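PDB 4OC9: putative O-acetylhomoserine (Thiol)-lyase from Campylobacter jejuni, which probably uses pyridoxal 5'-phosphate to make homocysteine from O-acetylhomoserine and sulfide, as O-acetylhomoserine sulfhydrylases of the trans-sulfuration enzyme family do. Local coordinates for residues I27-A32 with L274-A279; N94-G99 with N145-F150; V316-L321 with G341-E346. All coordinates share one frame; numbering follows the deposited sequence.

Contact 1 of 3, residues I27-A32 with L274-A279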
# COMPACT_ATOMS: atom_id res chain seq x y z
N ILE D 27 1.92 5.64 -7.37
CA ILE D 27 2.30 5.74 -5.97
C ILE D 27 3.83 5.68 -5.91
O ILE D 27 4.43 4.61 -6.11
CB ILE D 27 1.76 4.60 -5.11
CG1 ILE D 27 0.25 4.48 -5.27
CG2 ILE D 27 2.16 4.83 -3.67
CD1 ILE D 27 -0.35 3.25 -4.59
N TYR D 28 4.44 6.83 -5.64
CA TYR D 28 5.88 6.92 -5.54
C TYR D 28 6.35 6.51 -4.12
O TYR D 28 6.71 7.37 -3.31
CB TYR D 28 6.40 8.31 -5.95
CG TYR D 28 6.18 8.57 -7.43
CD1 TYR D 28 7.14 8.16 -8.37
CD2 TYR D 28 5.02 9.19 -7.91
CE1 TYR D 28 6.95 8.36 -9.73
CE2 TYR D 28 4.82 9.39 -9.27
CZ TYR D 28 5.81 8.98 -10.17
OH TYR D 28 5.65 9.16 -11.50
N GLN D 29 6.35 5.20 -3.85
CA GLN D 29 6.76 4.64 -2.56
C GLN D 29 8.29 4.70 -2.73
O GLN D 29 8.99 3.71 -3.03
CB GLN D 29 6.23 3.21 -2.38
CG GLN D 29 6.47 2.68 -0.99
CD GLN D 29 5.66 3.45 0.02
OE1 GLN D 29 4.45 3.47 -0.05
NE2 GLN D 29 6.34 4.01 1.04
N ASN D 30 8.80 5.92 -2.50
CA ASN D 30 10.19 6.25 -2.70
C ASN D 30 10.66 7.48 -1.91
O ASN D 30 9.90 8.43 -1.71
CB ASN D 30 10.23 6.66 -4.15
CG ASN D 30 11.58 7.08 -4.61
OD1 ASN D 30 12.50 6.27 -4.78
ND2 ASN D 30 11.69 8.36 -4.92
N THR D 31 11.91 7.46 -1.48
CA THR D 31 12.45 8.57 -0.69
C THR D 31 13.41 9.46 -1.42
O THR D 31 13.49 10.64 -1.11
CB THR D 31 13.19 8.08 0.57
OG1 THR D 31 14.18 7.11 0.22
CG2 THR D 31 12.21 7.42 1.51
N ALA D 32 14.12 8.90 -2.42
CA ALA D 32 15.11 9.71 -3.15
C ALA D 32 14.96 9.69 -4.64
O ALA D 32 14.31 8.83 -5.20
CB ALA D 32 16.51 9.31 -2.74
N LEU D 274 4.05 13.53 4.87
CA LEU D 274 2.95 12.66 4.52
C LEU D 274 3.46 11.50 3.66
O LEU D 274 3.98 11.72 2.57
CB LEU D 274 1.86 13.43 3.75
CG LEU D 274 0.62 12.60 3.37
CD1 LEU D 274 -0.11 12.09 4.61
CD2 LEU D 274 -0.36 13.40 2.53
N ALA D 275 3.24 10.29 4.13
CA ALA D 275 3.63 9.11 3.38
C ALA D 275 2.87 9.00 2.04
O ALA D 275 1.70 9.37 1.93
CB ALA D 275 3.40 7.87 4.21
N PRO D 276 3.53 8.48 1.01
CA PRO D 276 2.99 8.32 -0.35
C PRO D 276 1.70 7.51 -0.45
O PRO D 276 0.80 7.83 -1.25
CB PRO D 276 4.09 7.59 -1.09
CG PRO D 276 5.33 7.81 -0.32
CD PRO D 276 4.93 8.01 1.10
N GLN D 277 1.61 6.46 0.32
CA GLN D 277 0.42 5.64 0.26
C GLN D 277 -0.77 6.47 0.77
O GLN D 277 -1.86 6.40 0.21
CB GLN D 277 0.61 4.39 1.11
CG GLN D 277 -0.50 3.37 1.00
CD GLN D 277 -0.56 2.71 -0.36
OE1 GLN D 277 0.45 2.57 -1.06
NE2 GLN D 277 -1.74 2.22 -0.71
N ASN D 278 -0.56 7.19 1.89
CA ASN D 278 -1.64 8.02 2.46
C ASN D 278 -2.02 9.11 1.50
O ASN D 278 -3.22 9.36 1.25
CB ASN D 278 -1.33 8.60 3.84
CG ASN D 278 -1.39 7.57 4.94
OD1 ASN D 278 -1.11 6.40 4.76
ND2 ASN D 278 -1.76 8.03 6.14
N ALA D 279 -1.00 9.72 0.87
CA ALA D 279 -1.25 10.80 -0.09
C ALA D 279 -2.10 10.29 -1.25
O ALA D 279 -3.08 10.92 -1.65
CB ALA D 279 0.05 11.38 -0.60
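The ring of P276 presses its carbons against a backbone carbonyl that closes a tight turn: Y28 O lies 3.3 Å from P276 CG, with CB almost as near. Y28 and Q29 are the centres of two successive inverse gamma turns, so the chain is kinked at two successive residues without reversing; the second turn, centred on Q29, has Y28 O as its acceptor, and that oxygen faces the proline ring. It keeps a weak bond from N30 N and a second one from the side chain of N59, so the proline adds an apolar neighbour to an acceptor already in use. Beside it, Q29 crosses the ring at about a right angle, its NE2 4.2 Å from P276 CG. I27 adds a further apolar touch; its CG2, anti to the backbone N, is carried to within 4.2 Å of P276 CB. P276 opens the long helix 276-309 directly after the N-cap residue A275, in a first turn where a proline's missing N-H costs no helical bond. The helix start thereby packs on the N-terminal loop of a fold-type I pyridoxal phosphate enzyme, at a place where subunits also meet. Q29 NE2 turns to T213 O of the second subunit, while N30 OD1 accepts from S24 N of the third. The amide of Q277 fares differently. Bent at chi2 (68°), the chain places OE1 3.7 Å from I27 CD1, and this buried oxygen has no polar partner in the model. Q29 OE1, in an amide nearly coplanar with that of Q277, lies 4.1 Å from Q277 CB.

Contact 2 of 3, residues N94-G99 with N145-F150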
# COMPACT_ATOMS: atom_id res chain seq x y z
N ASN D 94 4.75 28.89 11.30
CA ASN D 94 5.32 29.50 10.11
C ASN D 94 5.09 31.00 10.21
O ASN D 94 5.65 31.78 9.43
CB ASN D 94 4.65 29.01 8.84
CG ASN D 94 5.48 29.28 7.60
OD1 ASN D 94 6.71 29.27 7.66
ND2 ASN D 94 4.83 29.41 6.47
N LEU D 95 4.23 31.39 11.14
CA LEU D 95 3.85 32.78 11.38
C LEU D 95 4.32 33.36 12.72
O LEU D 95 4.69 34.53 12.77
CB LEU D 95 2.33 32.91 11.32
CG LEU D 95 1.68 32.56 9.99
CD1 LEU D 95 0.17 32.53 10.11
CD2 LEU D 95 2.14 33.52 8.90
N ALA D 96 4.31 32.54 13.76
CA ALA D 96 4.73 32.98 15.09
C ALA D 96 5.92 32.20 15.62
O ALA D 96 6.07 31.00 15.37
CB ALA D 96 3.58 32.84 16.06
N SER D 97 6.76 32.91 16.36
CA SER D 97 7.95 32.34 16.98
C SER D 97 7.96 32.79 18.44
O SER D 97 7.09 33.55 18.87
CB SER D 97 9.22 32.74 16.23
OG SER D 97 9.34 34.14 16.17
N SER D 98 8.94 32.31 19.20
CA SER D 98 9.02 32.65 20.60
C SER D 98 8.85 34.18 20.87
O SER D 98 9.48 35.04 20.23
CB SER D 98 10.35 32.14 21.18
OG SER D 98 10.36 32.32 22.58
N GLY D 99 8.00 34.50 21.83
CA GLY D 99 7.71 35.88 22.20
C GLY D 99 6.48 36.46 21.51
O GLY D 99 6.01 37.54 21.85
N ASN D 145 2.39 41.97 18.30
CA ASN D 145 3.04 40.65 18.38
C ASN D 145 2.11 39.50 17.96
O ASN D 145 2.55 38.34 17.88
CB ASN D 145 3.57 40.41 19.78
CG ASN D 145 4.69 41.36 20.15
OD1 ASN D 145 5.50 41.77 19.30
ND2 ASN D 145 4.76 41.69 21.43
N THR D 146 0.85 39.82 17.71
CA THR D 146 -0.14 38.86 17.28
C THR D 146 0.18 38.51 15.84
O THR D 146 0.07 39.36 14.94
CB THR D 146 -1.57 39.41 17.40
OG1 THR D 146 -1.84 39.77 18.76
CG2 THR D 146 -2.58 38.35 16.93
N LYS D 147 0.52 37.25 15.60
CA LYS D 147 0.88 36.81 14.23
C LYS D 147 -0.17 36.01 13.44
O LYS D 147 -0.01 35.80 12.24
CB LYS D 147 2.14 35.97 14.32
CG LYS D 147 3.25 36.64 15.08
CD LYS D 147 3.58 38.01 14.53
CE LYS D 147 4.82 38.55 15.22
NZ LYS D 147 5.05 39.94 14.78
N ALA D 148 -1.21 35.54 14.12
CA ALA D 148 -2.24 34.77 13.44
C ALA D 148 -3.58 34.78 14.18
O ALA D 148 -3.63 34.94 15.41
CB ALA D 148 -1.78 33.33 13.23
N ILE D 149 -4.64 34.66 13.39
CA ILE D 149 -6.03 34.63 13.86
C ILE D 149 -6.56 33.27 13.35
O ILE D 149 -6.72 33.08 12.14
CB ILE D 149 -6.84 35.80 13.33
CG1 ILE D 149 -6.26 37.11 13.92
CG2 ILE D 149 -8.28 35.62 13.75
CD1 ILE D 149 -6.90 38.38 13.40
N PHE D 150 -6.77 32.35 14.30
CA PHE D 150 -7.20 31.01 13.99
C PHE D 150 -8.61 30.67 14.38
O PHE D 150 -9.02 30.96 15.50
CB PHE D 150 -6.28 30.02 14.70
CG PHE D 150 -6.51 28.59 14.32
CD1 PHE D 150 -7.46 27.82 14.96
CD2 PHE D 150 -5.76 28.01 13.31
CE1 PHE D 150 -7.69 26.52 14.59
CE2 PHE D 150 -5.98 26.69 12.93
CZ PHE D 150 -6.95 25.95 13.57
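L95 and K147 meet where a backbone oxygen rests on an aliphatic chain: L95 O is 3.3 Å from K147 CB and hardly farther from CG. The methyl of A96 lies against the same part of the lysine, its CB 3.9 Å from K147 CB. The leucine side chain goes instead to the next residue of the strand, bringing its CD1 to 3.8 Å from A148 CB. Thus two consecutive strand residues, K147 and A148, both turn their beta carbons towards the loop, where a regular strand would alternate. The backbone explains it, for K147 has psi near -13° and departs from the extended form that A148 resumes. At the far margin G99 O approaches N145 CB at 4.3 Å, a looser touch.

The second shell fixes these groups. K147 bends at chi2 (-54°), which leads its ammonium group away from the loop to R234 O, with a weak second bond to Q144 O. The carbonyl of K147 accepts from the hydroxyl of Y235, and R234 also donates to T146 O; R234 and Y235 thus hold the start of the strand by its backbone carbonyls and by its lysine.

Farther out, the 94-99 segment links helix 84-93 to strand 101-105, and residues 95-99 run roughly against residues 145-148, 146° apart. Strand 146-152 lies between 101-105 and 177-181 in the mixed seven-stranded sheet. L95 packs on V177 and I179 of strand 177-181 and on F258 of helix 257-270, while A96 reaches V102 of strand 101-105.

Contact 3 of 3, residues V316-L321 with G341-E346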
# COMPACT_ATOMS: atom_id res chain seq x y z
N VAL D 316 -30.87 20.08 19.76
CA VAL D 316 -30.12 19.63 18.64
C VAL D 316 -29.34 20.75 18.00
O VAL D 316 -29.89 21.79 17.71
CB VAL D 316 -31.03 19.03 17.53
CG1 VAL D 316 -30.20 18.57 16.32
CG2 VAL D 316 -31.83 17.85 18.08
N ASN D 317 -28.08 20.49 17.70
CA ASN D 317 -27.21 21.48 17.06
C ASN D 317 -26.88 21.14 15.64
O ASN D 317 -26.03 20.27 15.40
CB ASN D 317 -25.88 21.61 17.70
CG ASN D 317 -25.88 22.41 18.93
OD1 ASN D 317 -26.77 23.22 19.21
ND2 ASN D 317 -24.78 22.31 19.63
N TYR D 318 -27.56 21.76 14.69
CA TYR D 318 -27.29 21.51 13.27
C TYR D 318 -27.81 22.76 12.53
O TYR D 318 -28.92 23.18 12.72
CB TYR D 318 -27.87 20.17 12.78
CG TYR D 318 -27.39 19.76 11.43
CD1 TYR D 318 -26.12 19.24 11.27
CD2 TYR D 318 -28.21 19.84 10.33
CE1 TYR D 318 -25.66 18.85 10.03
CE2 TYR D 318 -27.76 19.46 9.08
CZ TYR D 318 -26.48 18.96 8.93
OH TYR D 318 -26.05 18.58 7.66
N PRO D 319 -26.97 23.36 11.69
CA PRO D 319 -27.31 24.60 11.00
C PRO D 319 -28.52 24.67 10.09
O PRO D 319 -29.03 25.75 9.88
CB PRO D 319 -26.03 24.89 10.19
CG PRO D 319 -24.98 23.98 10.72
CD PRO D 319 -25.74 22.76 11.15
N THR D 320 -29.00 23.54 9.57
CA THR D 320 -30.15 23.57 8.71
C THR D 320 -31.43 23.80 9.52
O THR D 320 -32.47 24.15 8.94
CB THR D 320 -30.32 22.27 7.91
OG1 THR D 320 -30.59 21.18 8.81
CG2 THR D 320 -29.12 21.99 7.09
N LEU D 321 -31.39 23.59 10.84
CA LEU D 321 -32.56 23.80 11.67
C LEU D 321 -32.80 25.32 11.80
O LEU D 321 -31.95 26.04 12.30
CB LEU D 321 -32.38 23.14 13.04
CG LEU D 321 -32.29 21.62 13.06
CD1 LEU D 321 -31.96 21.09 14.45
CD2 LEU D 321 -33.57 21.01 12.56
N GLY D 341 -21.75 16.49 7.62
CA GLY D 341 -22.24 15.39 8.46
C GLY D 341 -22.01 15.35 9.93
O GLY D 341 -22.19 14.31 10.55
N LEU D 342 -21.60 16.47 10.51
CA LEU D 342 -21.37 16.50 11.94
C LEU D 342 -22.52 17.19 12.65
O LEU D 342 -23.04 18.20 12.17
CB LEU D 342 -20.13 17.30 12.26
CG LEU D 342 -19.69 17.18 13.71
CD1 LEU D 342 -19.21 15.74 13.94
CD2 LEU D 342 -18.55 18.13 13.96
N LEU D 343 -22.97 16.64 13.76
CA LEU D 343 -24.04 17.30 14.51
C LEU D 343 -23.91 16.86 15.97
O LEU D 343 -23.19 15.91 16.26
CB LEU D 343 -25.40 16.95 13.98
CG LEU D 343 -26.00 15.56 14.16
CD1 LEU D 343 -26.35 15.29 15.61
CD2 LEU D 343 -27.31 15.48 13.40
N SER D 344 -24.57 17.58 16.88
CA SER D 344 -24.53 17.17 18.26
C SER D 344 -25.91 17.36 18.82
O SER D 344 -26.76 18.02 18.23
CB SER D 344 -23.51 17.93 19.10
OG SER D 344 -23.88 19.26 19.24
N PHE D 345 -26.20 16.69 19.93
CA PHE D 345 -27.50 16.82 20.56
C PHE D 345 -27.38 16.57 22.06
O PHE D 345 -26.41 15.96 22.52
CB PHE D 345 -28.58 15.89 19.94
CG PHE D 345 -28.35 14.43 20.16
CD1 PHE D 345 -28.85 13.80 21.28
CD2 PHE D 345 -27.65 13.68 19.25
CE1 PHE D 345 -28.66 12.45 21.48
CE2 PHE D 345 -27.43 12.33 19.44
CZ PHE D 345 -27.95 11.71 20.55
N GLU D 346 -28.39 17.01 22.79
CA GLU D 346 -28.47 16.85 24.22
C GLU D 346 -29.40 15.71 24.59
O GLU D 346 -30.55 15.66 24.15
CB GLU D 346 -28.99 18.14 24.88
CG GLU D 346 -28.12 19.36 24.62
CD GLU D 346 -26.74 19.19 25.21
OE1 GLU D 346 -26.65 18.77 26.38
OE2 GLU D 346 -25.74 19.52 24.52
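N317 and S344 form the hydrogen-bonded pair of a short antiparallel ladder between strand 315-317, an outer strand of the five-stranded mixed sheet, and strand 342-346; helix 327-333 lies in the connection. N317 N donates to S344 O over 2.9 Å in a nearly straight bond, with an angle of 171° at the hydrogen. The return bond, from S344 N to N317 O, is weak at 3.4 Å. A side-chain link doubles the pairing: N317 ND2 reaches S344 OG at 3.2 Å, the hydroxyl sitting 31° out of the amide plane. It is reachable because S344 OG lies between its own backbone N and carbonyl carbon (chi1 68°). At the neighbouring non-hydrogen-bonded pair, V316 CG2 touches F345 CB at 4.2 Å. The other edge of strand 342-346 is occupied as well, since L343 and F345 share backbone bonds with L404 and I402 of strand 401-405. E346 leaves its carboxylate to the hydroxyls of T398 and T401.

Past the ladder, a type I turn from Y318 to L321 closes with L321 N bonded to Y318 O. The Y318 hydroxyl donates to S340 O. The edge of the Y318 ring meets L342 O near the ring plane, with Y318 CD1 3.4 Å from that oxygen, and P319 CD lies 3.4 Å above one face, offset toward the rim.

Overall arrangement
The three contacts illustrate how one chain is tied together at separate places without any of them touching. Contact 2 is nested along the sequence inside the long loop that contact 1 closes; their centres are 31 Å apart. Contact 3 follows both in series: helix 276-309, which starts in contact 1, is followed in the chain by strand 315-317 of contact 3, and the two centres are 37 Å apart, on opposite sides of the chain's centre. Contacts 2 and 3 approach to about 14 Å between nearest atoms. Contacts 1 and 2 also touch the second subunit, contact 3 no other chain. One indirect tie to the cofactor runs through Y207, the residue after the pyridoxal phosphate-bearing K206, which bonds weakly to G341 of contact 3.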